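Local coordinates for protein ketol-acid reductoisomerase (uncultured archaeon GZfos26G2, PDB 4XDY) that catalyses the magnesium-dependent rearrangement and NADH-dependent reduction of (S)-2-acetolactate to (R)-2,3-dihydroxy-isovalerate in branched-chain amino acid biosynthesis, at residues N33-D37 with S38-V42; V122-E125 with D126-V129; R301-P304 with F305-A308. One frame throughout, in Å; residues are numbered along the deposited sequence.

How the contacts relate
All three contacts are local, each made round a bend in continuous chain. Contacts 1 and 2 are partly buried and belong to the N-terminal Rossmann domain, where both lead into strands of the same sheet; their centres lie about 25 Å apart and they do not touch. Contact 3 is a surface contact in the C-terminal knotted domain, at the junction of helices 290-300 and 304-315, where the short link packs on the first turn of the second helix; its centre is about 36 Å from that of contact 1. The chemistry follows place: contact 1 ends a helix with backbone bonds and aliphatic packing, contact 2 relies on prolines against valines with one weak turn bond, and contact 3 starts a helix just after another ends.

Contact 1 (N33-D37 with S38-V42)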
ATOM      1  N   ASN A  33      20.074  -6.832  13.763  1.00 25.43           N
ATOM      2  CA  ASN A  33      20.967  -6.244  12.828  1.00 27.02           C
ATOM      3  C   ASN A  33      20.988  -4.750  12.880  1.00 28.70           C
ATOM      4  O   ASN A  33      22.033  -4.151  12.667  1.00 27.73           O
ATOM      5  CB  ASN A  33      20.667  -6.727  11.429  1.00 25.93           C
ATOM      6  CG  ASN A  33      21.222  -8.133  11.187  1.00 27.90           C
ATOM      7  OD1 ASN A  33      22.433  -8.283  11.004  1.00 26.41           O
ATOM      8  ND2 ASN A  33      20.376  -9.178  11.302  1.00 24.88           N
ATOM      9  N   CYS A  34      19.855  -4.101  13.198  1.00 23.39           N
ATOM     10  CA  CYS A  34      19.885  -2.650  13.341  1.00 24.03           C
ATOM     11  C   CYS A  34      20.697  -2.262  14.596  1.00 24.70           C
ATOM     12  O   CYS A  34      21.456  -1.282  14.560  1.00 25.61           O
ATOM     13  CB  CYS A  34      18.451  -2.054  13.377  1.00 24.39           C
ATOM     14  SG  CYS A  34      17.570  -2.305  11.806  1.00 25.44           S
ATOM     15  N   LEU A  35      20.496  -3.006  15.674  1.00 24.44           N
ATOM     16  CA  LEU A  35      21.202  -2.776  16.906  1.00 26.25           C
ATOM     17  C   LEU A  35      22.732  -2.996  16.694  1.00 27.48           C
ATOM     18  O   LEU A  35      23.549  -2.148  17.073  1.00 27.28           O
ATOM     19  CB  LEU A  35      20.725  -3.668  18.006  1.00 24.65           C
ATOM     20  CG  LEU A  35      19.357  -3.290  18.639  1.00 27.20           C
ATOM     21  CD1 LEU A  35      18.834  -4.480  19.478  1.00 24.48           C
ATOM     22  CD2 LEU A  35      19.421  -2.057  19.507  1.00 25.07           C
ATOM     23  N   LYS A  36      23.058  -4.106  16.065  1.00 29.24           N
ATOM     24  CA  LYS A  36      24.493  -4.398  15.792  1.00 31.84           C
ATOM     25  C   LYS A  36      25.149  -3.321  14.885  1.00 31.25           C
ATOM     26  O   LYS A  36      26.223  -2.811  15.185  1.00 33.54           O
ATOM     27  CB  LYS A  36      24.660  -5.806  15.269  1.00 35.45           C
ATOM     28  CG  LYS A  36      26.164  -6.080  14.976  1.00 39.23           C
ATOM     29  CD  LYS A  36      26.513  -7.535  14.709  1.00 43.67           C
ATOM     30  CE  LYS A  36      26.100  -8.059  13.333  1.00 44.65           C
ATOM     31  NZ  LYS A  36      26.777  -7.523  12.105  1.00 45.97           N
ATOM     32  N   ASP A  37      24.442  -2.878  13.861  1.00 31.15           N
ATOM     33  CA  ASP A  37      24.883  -1.842  12.958  1.00 29.72           C
ATOM     34  C   ASP A  37      25.079  -0.497  13.644  1.00 32.25           C
ATOM     35  O   ASP A  37      25.899   0.259  13.189  1.00 29.88           O
ATOM     36  CB  ASP A  37      23.915  -1.622  11.762  1.00 31.58           C
ATOM     37  CG  ASP A  37      23.976  -2.717  10.696  1.00 34.75           C
ATOM     38  OD1 ASP A  37      24.748  -3.676  10.842  1.00 32.50           O
ATOM     39  OD2 ASP A  37      23.172  -2.627   9.720  1.00 31.67           O
ATOM     40  N   SER A  38      24.344  -0.212  14.735  1.00 27.06           N
ATOM     41  CA  SER A  38      24.454   0.984  15.529  1.00 29.24           C
ATOM     42  C   SER A  38      25.490   0.829  16.635  1.00 31.28           C
ATOM     43  O   SER A  38      25.636   1.726  17.418  1.00 32.06           O
ATOM     44  CB  SER A  38      23.070   1.313  16.134  1.00 27.26           C
ATOM     45  OG  SER A  38      22.279   1.808  15.071  1.00 26.71           O
ATOM     46  N   GLY A  39      26.202  -0.290  16.690  1.00 30.97           N
ATOM     47  CA  GLY A  39      27.290  -0.428  17.622  1.00 29.78           C
ATOM     48  C   GLY A  39      26.877  -1.013  18.912  1.00 32.33           C
ATOM     49  O   GLY A  39      27.664  -1.017  19.830  1.00 29.33           O
ATOM     50  N   ILE A  40      25.670  -1.596  19.028  1.00 28.78           N
ATOM     51  CA  ILE A  40      25.258  -2.198  20.315  1.00 28.07           C
ATOM     52  C   ILE A  40      25.680  -3.644  20.353  1.00 27.05           C
ATOM     53  O   ILE A  40      25.659  -4.310  19.337  1.00 33.01           O
ATOM     54  CB  ILE A  40      23.700  -2.054  20.557  1.00 28.14           C
ATOM     55  CG1 ILE A  40      23.239  -0.584  20.331  1.00 30.67           C
ATOM     56  CG2 ILE A  40      23.260  -2.684  21.884  1.00 30.78           C
ATOM     57  CD1 ILE A  40      24.109   0.528  20.930  1.00 32.73           C
ATOM     58  N   ASN A  41      26.054  -4.110  21.521  1.00 26.59           N
ATOM     59  CA  ASN A  41      26.462  -5.482  21.717  1.00 29.32           C
ATOM     60  C   ASN A  41      25.220  -6.390  21.774  1.00 30.77           C
ATOM     61  O   ASN A  41      24.399  -6.267  22.686  1.00 30.04           O
ATOM     62  CB  ASN A  41      27.289  -5.658  23.020  1.00 32.88           C
ATOM     63  CG  ASN A  41      27.974  -7.046  23.121  1.00 38.28           C
ATOM     64  OD1 ASN A  41      27.966  -7.717  24.170  1.00 43.82           O
ATOM     65  ND2 ASN A  41      28.609  -7.454  22.025  1.00 41.76           N
ATOM     66  N   VAL A  42      25.092  -7.321  20.816  1.00 27.78           N
ATOM     67  CA  VAL A  42      23.923  -8.230  20.776  1.00 28.49           C
ATOM     68  C   VAL A  42      24.319  -9.680  20.819  1.00 28.81           C
ATOM     69  O   VAL A  42      25.268 -10.081  20.110  1.00 35.59           O
ATOM     70  CB  VAL A  42      23.110  -8.022  19.469  1.00 29.16           C
ATOM     71  CG1 VAL A  42      21.921  -9.007  19.400  1.00 29.01           C
ATOM     72  CG2 VAL A  42      22.653  -6.580  19.359  1.00 29.21           C
TER
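Ile40 N reaches back to Leu35 O over 2.9 Å with an N-H...O angle of 160°, the straightest of the backbone bonds between 33-37 and 38-42. Gly39 N bonds to Lys36 O, also at 2.9 Å. Ser38 N keeps the helical pattern, donating to Cys34 O at 3.1 Å, and adds a weak bond to Leu35 O. That last oxygen is thus gripped by two amides, one firmly and one weakly.

Together, the bonds from Ile40 N and Gly39 N define a Schellman motif at the C-terminal end of helix 26-37. Gly39 makes the reversal with phi at 91°, where a side chain would press on the preceding carbonyl oxygen. The motif turns the chain from the helix into strand 41-50, completing the beta-alpha-beta unit that starts with strand 18-22 in the Rossmann domain.

Apolar packing joins the same residues through their side chains. Ile40 lays CG1 obliquely across the leucine, 4.2 Å from Leu35 CD2, while its CB makes a separate contact with the carbonyl oxygen Leu35 O at 3.5 Å. Farther along the chain, Val42 CG2 meets Leu35 CB at 3.7 Å; with CG1 of Val42 anti to the backbone N (chi1 178°), CG2 is the branch turned to the helix. Ile19 and Val21 of strand 18-22 continue this layer against Ile40 and Val42 respectively, while Ala175 touches both Leu35 and Ile40.

The polar ends find partners outside the two segments. Asp37 OD2 forms a salt bridge with Arg142, Ser38 OG hydrogen-bonds to Ala175 O and to the hydroxyl of Tyr145, and Lys36 makes a cation-pi contact with Phe66.

Contact 2 (V122-E125 with D126-V129)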
ATOM      1  N   VAL A 122       4.069 -13.301  33.959  1.00 25.35           N
ATOM      2  CA  VAL A 122       3.990 -12.444  35.140  1.00 27.03           C
ATOM      3  C   VAL A 122       5.461 -12.369  35.658  1.00 27.93           C
ATOM      4  O   VAL A 122       5.931 -13.288  36.245  1.00 31.09           O
ATOM      5  CB  VAL A 122       2.992 -12.926  36.227  1.00 32.84           C
ATOM      6  CG1 VAL A 122       3.018 -11.991  37.453  1.00 32.84           C
ATOM      7  CG2 VAL A 122       1.552 -12.969  35.715  1.00 34.73           C
ATOM      8  N   PRO A 123       6.203 -11.310  35.305  1.00 26.76           N
ATOM      9  CA  PRO A 123       7.662 -11.209  35.550  1.00 27.08           C
ATOM     10  C   PRO A 123       7.929 -11.063  37.068  1.00 25.97           C
ATOM     11  O   PRO A 123       7.045 -10.793  37.788  1.00 24.70           O
ATOM     12  CB  PRO A 123       8.093  -9.980  34.753  1.00 32.78           C
ATOM     13  CG  PRO A 123       6.924  -9.738  33.835  1.00 37.07           C
ATOM     14  CD  PRO A 123       5.699 -10.113  34.662  1.00 30.23           C
ATOM     15  N   PRO A 124       9.097 -11.448  37.517  1.00 25.93           N
ATOM     16  CA  PRO A 124       9.404 -11.076  38.919  1.00 31.10           C
ATOM     17  C   PRO A 124       9.359  -9.549  39.161  1.00 25.96           C
ATOM     18  O   PRO A 124       9.649  -8.724  38.239  1.00 27.38           O
ATOM     19  CB  PRO A 124      10.817 -11.662  39.131  1.00 30.75           C
ATOM     20  CG  PRO A 124      11.412 -11.770  37.803  1.00 33.19           C
ATOM     21  CD  PRO A 124      10.285 -11.876  36.766  1.00 28.65           C
ATOM     22  N   GLU A 125       9.131  -9.186  40.409  1.00 27.02           N
ATOM     23  CA  GLU A 125       9.020  -7.805  40.840  1.00 28.28           C
ATOM     24  C   GLU A 125      10.332  -7.030  40.653  1.00 28.12           C
ATOM     25  O   GLU A 125      10.312  -5.819  40.432  1.00 27.42           O
ATOM     26  CB  GLU A 125       8.400  -7.710  42.231  1.00 33.04           C
ATOM     27  CG  GLU A 125       9.271  -8.298  43.348  1.00 38.05           C
ATOM     28  CD  GLU A 125      10.365  -7.314  43.838  1.00 45.00           C
ATOM     29  OE1 GLU A 125      11.363  -7.797  44.440  1.00 42.64           O
ATOM     30  OE2 GLU A 125      10.225  -6.094  43.575  1.00 36.52           O
ATOM     31  N   ASP A 126      11.474  -7.705  40.658  1.00 26.61           N
ATOM     32  CA  ASP A 126      12.755  -6.990  40.709  1.00 25.76           C
ATOM     33  C   ASP A 126      13.442  -6.848  39.399  1.00 25.86           C
ATOM     34  O   ASP A 126      14.623  -6.546  39.339  1.00 24.40           O
ATOM     35  CB  ASP A 126      13.670  -7.643  41.793  1.00 28.59           C
ATOM     36  CG  ASP A 126      13.992  -9.104  41.488  1.00 33.10           C
ATOM     37  OD1 ASP A 126      13.554  -9.654  40.447  1.00 30.05           O
ATOM     38  OD2 ASP A 126      14.730  -9.697  42.273  1.00 34.13           O
ATOM     39  N   VAL A 127      12.727  -7.068  38.285  1.00 24.02           N
ATOM     40  CA  VAL A 127      13.268  -6.781  36.952  1.00 22.13           C
ATOM     41  C   VAL A 127      12.501  -5.671  36.273  1.00 20.60           C
ATOM     42  O   VAL A 127      11.322  -5.497  36.505  1.00 25.17           O
ATOM     43  CB  VAL A 127      13.297  -8.075  35.989  1.00 24.83           C
ATOM     44  CG1 VAL A 127      14.087  -9.192  36.657  1.00 26.18           C
ATOM     45  CG2 VAL A 127      11.891  -8.501  35.664  1.00 31.58           C
ATOM     46  N   ASP A 128      13.178  -4.924  35.440  1.00 21.69           N
ATOM     47  CA  ASP A 128      12.492  -3.908  34.698  1.00 19.93           C
ATOM     48  C   ASP A 128      11.660  -4.695  33.614  1.00 21.93           C
ATOM     49  O   ASP A 128      12.124  -5.756  33.108  1.00 21.60           O
ATOM     50  CB  ASP A 128      13.424  -3.007  34.028  1.00 21.01           C
ATOM     51  CG  ASP A 128      14.221  -2.019  35.005  1.00 23.62           C
ATOM     52  OD1 ASP A 128      13.708  -1.730  36.067  1.00 23.69           O
ATOM     53  OD2 ASP A 128      15.250  -1.515  34.516  1.00 24.61           O
ATOM     54  N   VAL A 129      10.552  -4.090  33.209  1.00 22.25           N
ATOM     55  CA  VAL A 129       9.690  -4.691  32.151  1.00 19.27           C
ATOM     56  C   VAL A 129       9.304  -3.583  31.179  1.00 19.03           C
ATOM     57  O   VAL A 129       8.623  -2.587  31.570  1.00 20.99           O
ATOM     58  CB  VAL A 129       8.459  -5.400  32.714  1.00 21.93           C
ATOM     59  CG1 VAL A 129       7.578  -6.027  31.569  1.00 23.21           C
ATOM     60  CG2 VAL A 129       8.836  -6.464  33.676  1.00 23.88           C
TER
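Pro123 and Val129 meet at about a right angle, with Val129 CG2 set against the pyrrolidine ring, 3.8 Å from Pro123 CB and equally far from Pro123 CG. Next along the chain, Pro124 CG lies 3.9 Å from Val127 CG1. The second methyl of that valine, CG2, stands between the backbone N and the carbonyl carbon (chi1 of CG1 is -56°); it comes within 3.4 Å of Pro124 O and also reaches the Pro124 ring, so both branches bear on the same proline. Ile116 of helix 114-117 extends the buried side, touching Pro123 and Val129.

In Glu125, CG lies between the backbone N and the carbonyl carbon (chi1 66°), and the bend at chi2 (82°) folds the carboxylate back over Asp126 N, 3.4 Å from Glu125 CD. The carboxylate planes of Glu125 and Asp126 are turned well apart, and Glu125 OE1 and Asp126 OD2 stand 4.4 Å from each other, a like-charge approach that solvent probably screens, since Glu125 is exposed.

Gln159 NE2 bonds to both Pro124 O and Val127 O, bridging the two ends of the turn. Val127 N points almost straight at Pro124 O, but the 3.5 Å length makes this bond weak. That i to i+3 link, with the backbone angles of Glu125 and Asp126, marks a type I beta turn from Pro124 to Val127, here delivering the chain into strand 128-134 of the Rossmann-domain sheet.

Contact 3 (R301-P304 with F305-A308); sequences RGIP and FLKA
Ile303 O accepts Lys307 N at 2.9 Å in a nearly linear bond, 178° at the hydrogen. Ile303 is the N-cap of helix 304-315. The residue before it, Gly302, closes helix 290-300 in a Schellman motif with phi at 87°, so two helices of the C-terminal knotted domain are joined by a very short link.

The firmly held part combines this bond with a second of 2.9 Å, from Ala308 N to Pro304 O, and with the buried side chain of Leu306. Pro304, lacking an N-H, occupies a position where the helix asks for no such donor. In Ile303, CG1 stands between the backbone N and the carbonyl carbon (chi1 65°); this places CG1, and the extended chi2 carries CD1 to Leu306 CD2, at 4.1 Å, and to Lys307 CG. Trp295 of helix 290-300 packs on both Ile303 and Leu306. Amides at the start of the helix are met by Glu298 OE2, which accepts Leu306 N and, weakly, Phe305 N. In the dimer, Phe305 packs on Trp264 of the second subunit and Leu306 on Glu260 of that subunit.

On the solvent side, exposed Lys307 is held less firmly. It lies across Ile303 at about a right angle, touching it through the aliphatic stem: Lys307 CG is 4.0 Å from Ile303 CD1. Beyond CG the chain bends at chi3 and chi4 and returns over the link, where Lys307 NZ makes a weak, 3.2 Å hydrogen bond to Gly302 O.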
ATOM      1  N   ARG A 301      -4.984 -25.956  20.764  1.00 25.05           N
ATOM      2  CA  ARG A 301      -5.580 -26.935  19.864  1.00 29.64           C
ATOM      3  C   ARG A 301      -4.746 -27.345  18.667  1.00 26.29           C
ATOM      4  O   ARG A 301      -5.166 -28.209  17.936  1.00 26.06           O
ATOM      5  CB  ARG A 301      -6.906 -26.249  19.354  1.00 31.97           C
ATOM      6  CG  ARG A 301      -7.975 -27.089  18.833  1.00 41.62           C
ATOM      7  CD  ARG A 301      -9.128 -26.184  18.486  1.00 30.70           C
ATOM      8  NE  ARG A 301      -9.915 -25.964  19.629  1.00 33.40           N
ATOM      9  CZ  ARG A 301     -11.087 -26.594  19.880  1.00 33.34           C
ATOM     10  NH1 ARG A 301     -11.630 -27.482  19.051  1.00 27.22           N
ATOM     11  NH2 ARG A 301     -11.734 -26.305  20.998  1.00 35.45           N
ATOM     12  N   GLY A 302      -3.531 -26.795  18.439  1.00 23.83           N
ATOM     13  CA  GLY A 302      -2.705 -27.109  17.281  1.00 22.67           C
ATOM     14  C   GLY A 302      -2.971 -26.280  16.021  1.00 21.37           C
ATOM     15  O   GLY A 302      -2.765 -26.720  14.870  1.00 21.73           O
ATOM     16  N   ILE A 303      -3.475 -25.077  16.281  1.00 22.99           N
ATOM     17  CA  ILE A 303      -3.734 -24.061  15.204  1.00 22.19           C
ATOM     18  C   ILE A 303      -4.510 -24.590  13.968  1.00 21.12           C
ATOM     19  O   ILE A 303      -4.193 -24.288  12.841  1.00 21.53           O
ATOM     20  CB  ILE A 303      -2.477 -23.238  14.807  1.00 21.92           C
ATOM     21  CG1 ILE A 303      -1.375 -24.051  14.167  1.00 21.15           C
ATOM     22  CG2 ILE A 303      -1.957 -22.500  16.049  1.00 21.92           C
ATOM     23  CD1 ILE A 303      -0.438 -23.240  13.302  1.00 21.08           C
ATOM     24  N   PRO A 304      -5.507 -25.426  14.196  1.00 19.81           N
ATOM     25  CA  PRO A 304      -6.181 -25.974  12.980  1.00 21.77           C
ATOM     26  C   PRO A 304      -6.862 -24.937  12.047  1.00 20.76           C
ATOM     27  O   PRO A 304      -6.878 -25.128  10.828  1.00 22.37           O
ATOM     28  CB  PRO A 304      -7.255 -26.879  13.592  1.00 20.31           C
ATOM     29  CG  PRO A 304      -7.552 -26.289  14.930  1.00 20.23           C
ATOM     30  CD  PRO A 304      -6.190 -25.821  15.425  1.00 20.46           C
ATOM     31  N   PHE A 305      -7.408 -23.872  12.627  1.00 19.36           N
ATOM     32  CA  PHE A 305      -8.017 -22.801  11.810  1.00 21.06           C
ATOM     33  C   PHE A 305      -6.971 -22.047  11.016  1.00 20.32           C
ATOM     34  O   PHE A 305      -7.148 -21.779   9.835  1.00 20.73           O
ATOM     35  CB  PHE A 305      -8.849 -21.858  12.678  1.00 22.58           C
ATOM     36  CG  PHE A 305      -9.386 -20.659  11.927  1.00 22.64           C
ATOM     37  CD1 PHE A 305     -10.519 -20.770  11.144  1.00 24.25           C
ATOM     38  CD2 PHE A 305      -8.738 -19.441  11.950  1.00 22.47           C
ATOM     39  CE1 PHE A 305     -11.012 -19.700  10.412  1.00 26.13           C
ATOM     40  CE2 PHE A 305      -9.292 -18.340  11.268  1.00 21.71           C
ATOM     41  CZ  PHE A 305     -10.398 -18.481  10.487  1.00 23.59           C
ATOM     42  N   LEU A 306      -5.819 -21.741  11.659  1.00 21.68           N
ATOM     43  CA  LEU A 306      -4.784 -21.065  10.949  1.00 23.85           C
ATOM     44  C   LEU A 306      -4.198 -21.957   9.845  1.00 22.48           C
ATOM     45  O   LEU A 306      -3.969 -21.503   8.770  1.00 23.59           O
ATOM     46  CB  LEU A 306      -3.722 -20.520  11.965  1.00 24.97           C
ATOM     47  CG  LEU A 306      -2.513 -19.743  11.474  1.00 25.39           C
ATOM     48  CD1 LEU A 306      -3.003 -18.547  10.661  1.00 25.07           C
ATOM     49  CD2 LEU A 306      -1.713 -19.363  12.742  1.00 26.55           C
ATOM     50  N   LYS A 307      -3.971 -23.268  10.087  1.00 23.39           N
ATOM     51  CA  LYS A 307      -3.598 -24.177   9.046  1.00 25.92           C
ATOM     52  C   LYS A 307      -4.567 -24.300   7.918  1.00 25.53           C
ATOM     53  O   LYS A 307      -4.204 -24.231   6.750  1.00 27.58           O
ATOM     54  CB  LYS A 307      -3.352 -25.588   9.643  1.00 29.46           C
ATOM     55  CG  LYS A 307      -2.107 -25.558  10.528  1.00 33.33           C
ATOM     56  CD  LYS A 307      -1.485 -26.915  10.821  1.00 42.12           C
ATOM     57  CE  LYS A 307      -2.406 -27.753  11.677  1.00 49.39           C
ATOM     58  NZ  LYS A 307      -1.606 -28.632  12.589  1.00 59.43           N
ATOM     59  N   ALA A 308      -5.832 -24.437   8.235  1.00 27.44           N
ATOM     60  CA  ALA A 308      -6.849 -24.494   7.186  1.00 23.95           C
ATOM     61  C   ALA A 308      -6.882 -23.187   6.350  1.00 25.46           C
ATOM     62  O   ALA A 308      -7.039 -23.221   5.126  1.00 21.74           O
ATOM     63  CB  ALA A 308      -8.225 -24.722   7.800  1.00 25.11           C
TER